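Local coordinates for protein alpha-galactosidase (Umbelopsis vinacea, PDB 3A5V) that probably hydrolyses terminal alpha-D-galactosyl residues from galactosides, as a tetrameric, N-glycosylated fungal enzyme of glycoside hydrolase family 27, at residues Trp341-Trp345 and Phe390-Thr395. Numbering follows the deposited sequence.
Sequences WDDIW and FMDSAT. With NAG (2-acetamido-2-deoxy-beta-D-glucopyranose), chain D; NAG (2-acetamido-2-deoxy-beta-D-glucopyranose), chain B.
With CG anti to the carbonyl carbon in Trp345 (chi1 -69°), and likewise in Trp341 and Phe390, the three rings converge as an aromatic cluster in the C-terminal beta sandwich domain, tying helix 341-344 and the residue just beyond it to the end of strand 384-390, with the tail that follows, Ser393 and Ala394, laid over Trp345. Phe390 turns its edge to the face of Trp341: the planes stand at 77°, a T-shaped pair, and Phe390 CE2 lies 3.4 Å from Trp341 CH2. Trp345 in turn directs its edge to the Phe390 face, an offset edge-to-face pair with planes at 86° and Trp345 CH2 3.8 Å from Phe390 CD2. Ile344 CD1 reaches Phe390 CZ at 3.5 Å, while its CG2 lies over the rim of the Trp345 face opposite the tail. Over the tail-side face sits Ala394, whose CB makes a CH-pi contact 4.0 Å from the centroid of the Trp345 six-membered ring. A leucine in place of Trp345 would probably leave Ala394 CB without its aromatic platform and open a gap beside Phe390. No hydrogen bond crosses between the segments; the indole N-H of Trp341 is instead taken by the Arg356 carbonyl. Beyond the rings, Asp392 links the tail to an attached glycan, accepting from N2 of one N-acetylglucosamine (chain D) through OD2 while OD1 accepts from Ser393 N. Strands 322-329 and 358-362 add Val325 and Ile358 around Phe390. The tail's own bend is an ST turn, in which Ser393 OG accepts from Thr395 N at 3.0 Å.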
loop_
_atom_site.group_PDB
_atom_site.type_symbol
_atom_site.label_atom_id
_atom_site.label_comp_id
_atom_site.label_asym_id
_atom_site.label_seq_id
_atom_site.Cartn_x
_atom_site.Cartn_y
_atom_site.Cartn_z
ATOM N N TRP A 341 -28.438 -12.710 23.276
ATOM C CA TRP A 341 -28.009 -14.076 22.995
ATOM C C TRP A 341 -27.695 -14.216 21.501
ATOM O O TRP A 341 -26.735 -14.914 21.131
ATOM C CB TRP A 341 -29.118 -15.068 23.405
ATOM C CG TRP A 341 -29.220 -15.456 24.914
ATOM C CD1 TRP A 341 -29.778 -16.613 25.411
ATOM C CD2 TRP A 341 -28.780 -14.702 26.072
ATOM N NE1 TRP A 341 -29.721 -16.619 26.789
ATOM C CE2 TRP A 341 -29.106 -15.468 27.218
ATOM C CE3 TRP A 341 -28.140 -13.454 26.250
ATOM C CZ2 TRP A 341 -28.810 -15.033 28.523
ATOM C CZ3 TRP A 341 -27.837 -13.026 27.535
ATOM C CH2 TRP A 341 -28.181 -13.809 28.666
ATOM N N ASP A 342 -28.491 -13.562 20.638
ATOM C CA ASP A 342 -28.240 -13.665 19.200
ATOM C C ASP A 342 -26.889 -13.035 18.813
ATOM O O ASP A 342 -26.258 -13.478 17.854
ATOM C CB ASP A 342 -29.380 -13.074 18.356
ATOM C CG ASP A 342 -30.628 -13.958 18.361
ATOM O OD1 ASP A 342 -30.554 -15.144 18.790
ATOM O OD2 ASP A 342 -31.681 -13.458 17.937
ATOM N N ASP A 343 -26.475 -11.994 19.528
ATOM C CA ASP A 343 -25.158 -11.399 19.266
ATOM C C ASP A 343 -24.026 -12.243 19.850
ATOM O O ASP A 343 -23.027 -12.474 19.171
ATOM C CB ASP A 343 -25.087 -9.984 19.805
ATOM C CG ASP A 343 -25.798 -8.983 18.888
ATOM O OD1 ASP A 343 -25.936 -9.246 17.664
ATOM O OD2 ASP A 343 -26.208 -7.944 19.404
ATOM N N ILE A 344 -24.187 -12.695 21.094
ATOM C CA ILE A 344 -23.164 -13.521 21.761
ATOM C C ILE A 344 -22.796 -14.757 20.922
ATOM O O ILE A 344 -21.603 -15.104 20.806
ATOM C CB ILE A 344 -23.583 -13.902 23.210
ATOM C CG1 ILE A 344 -23.629 -12.631 24.085
ATOM C CG2 ILE A 344 -22.602 -14.948 23.833
ATOM C CD1 ILE A 344 -24.450 -12.781 25.398
ATOM N N TRP A 345 -23.818 -15.403 20.343
ATOM C CA TRP A 345 -23.621 -16.569 19.467
ATOM C C TRP A 345 -23.949 -16.266 17.983
ATOM O O TRP A 345 -24.477 -17.127 17.256
ATOM C CB TRP A 345 -24.421 -17.788 19.995
ATOM C CG TRP A 345 -23.832 -18.299 21.294
ATOM C CD1 TRP A 345 -22.729 -19.087 21.430
ATOM C CD2 TRP A 345 -24.292 -18.024 22.618
ATOM N NE1 TRP A 345 -22.478 -19.337 22.756
ATOM C CE2 TRP A 345 -23.420 -18.697 23.512
ATOM C CE3 TRP A 345 -25.360 -17.277 23.144
ATOM C CZ2 TRP A 345 -23.573 -18.643 24.898
ATOM C CZ3 TRP A 345 -25.517 -17.218 24.526
ATOM C CH2 TRP A 345 -24.629 -17.911 25.391
ATOM N N PHE A 390 -20.501 -17.249 30.787
ATOM C CA PHE A 390 -21.782 -17.941 30.637
ATOM C C PHE A 390 -21.517 -19.412 30.881
ATOM O O PHE A 390 -20.642 -19.996 30.232
ATOM C CB PHE A 390 -22.359 -17.715 29.228
ATOM C CG PHE A 390 -23.058 -16.378 29.058
ATOM C CD1 PHE A 390 -22.350 -15.183 29.170
ATOM C CD2 PHE A 390 -24.420 -16.329 28.786
ATOM C CE1 PHE A 390 -23.003 -13.922 29.026
ATOM C CE2 PHE A 390 -25.082 -15.106 28.631
ATOM C CZ PHE A 390 -24.375 -13.890 28.760
ATOM N N MET A 391 -22.259 -20.004 31.817
ATOM C CA MET A 391 -21.962 -21.361 32.291
ATOM C C MET A 391 -22.524 -22.449 31.377
ATOM O O MET A 391 -22.284 -23.637 31.574
ATOM C CB MET A 391 -22.432 -21.542 33.745
ATOM C CG MET A 391 -21.807 -20.552 34.712
ATOM S SD MET A 391 -19.997 -20.652 34.829
ATOM C CE MET A 391 -19.841 -22.173 35.750
ATOM N N ASP A 392 -23.250 -22.016 30.351
ATOM C CA ASP A 392 -23.756 -22.903 29.323
ATOM C C ASP A 392 -23.905 -22.082 28.039
ATOM O O ASP A 392 -23.652 -20.867 28.023
ATOM C CB ASP A 392 -25.105 -23.519 29.749
ATOM C CG ASP A 392 -25.362 -24.912 29.120
ATOM O OD1 ASP A 392 -24.837 -25.217 28.026
ATOM O OD2 ASP A 392 -26.090 -25.716 29.739
ATOM N N SER A 393 -24.299 -22.761 26.969
ATOM C CA SER A 393 -24.437 -22.164 25.648
ATOM C C SER A 393 -25.905 -22.132 25.233
ATOM O O SER A 393 -26.677 -23.023 25.592
ATOM C CB SER A 393 -23.654 -23.007 24.642
ATOM O OG SER A 393 -23.868 -22.547 23.324
ATOM N N ALA A 394 -26.284 -21.117 24.465
ATOM C CA ALA A 394 -27.618 -21.080 23.840
ATOM C C ALA A 394 -27.675 -21.776 22.474
ATOM O O ALA A 394 -28.722 -21.793 21.835
ATOM C CB ALA A 394 -28.130 -19.638 23.729
ATOM N N THR A 395 -26.565 -22.362 22.035
ATOM C CA THR A 395 -26.492 -22.948 20.693
ATOM C C THR A 395 -27.362 -24.218 20.623
ATOM O O THR A 395 -27.313 -25.051 21.528
ATOM C CB THR A 395 -25.024 -23.237 20.267
ATOM O OG1 THR A 395 -24.308 -21.984 20.140
ATOM C CG2 THR A 395 -24.965 -23.992 18.926
HETATM C C1 NAG D . -28.677 -26.390 32.778
HETATM C C2 NAG D . -27.573 -27.453 32.737
HETATM C C3 NAG D . -27.826 -28.516 31.663
HETATM C C4 NAG D . -29.294 -28.965 31.578
HETATM C C5 NAG D . -30.257 -27.773 31.701
HETATM C C6 NAG D . -31.725 -28.206 31.763
HETATM C C7 NAG D . -25.357 -26.682 33.439
HETATM C C8 NAG D . -24.057 -26.060 33.006
HETATM N N2 NAG D . -26.260 -26.880 32.483
HETATM O O3 NAG D . -26.972 -29.617 31.922
HETATM O O4 NAG D . -29.510 -29.615 30.341
HETATM O O5 NAG D . -29.944 -27.009 32.857
HETATM O O6 NAG D . -32.026 -28.708 33.053
HETATM O O7 NAG D . -25.539 -26.961 34.622
HETATM C C1 NAG B . -29.647 -21.709 35.062
HETATM C C2 NAG B . -30.793 -22.700 34.790
HETATM C C3 NAG B . -30.273 -24.140 34.740
HETATM C C4 NAG B . -29.110 -24.260 33.753
HETATM C C5 NAG B . -28.063 -23.164 34.026
HETATM C C6 NAG B . -26.947 -23.198 32.978
HETATM C C7 NAG B . -33.122 -22.394 35.443
HETATM C C8 NAG B . -34.084 -22.073 36.556
HETATM N N2 NAG B . -31.847 -22.574 35.787
HETATM O O3 NAG B . -31.309 -25.021 34.359
HETATM O O4 NAG B . -28.479 -25.517 33.909
HETATM O O5 NAG B . -28.667 -21.893 34.051
HETATM O O6 NAG B . -25.919 -22.300 33.324
HETATM O O7 NAG B . -33.531 -22.504 34.278
#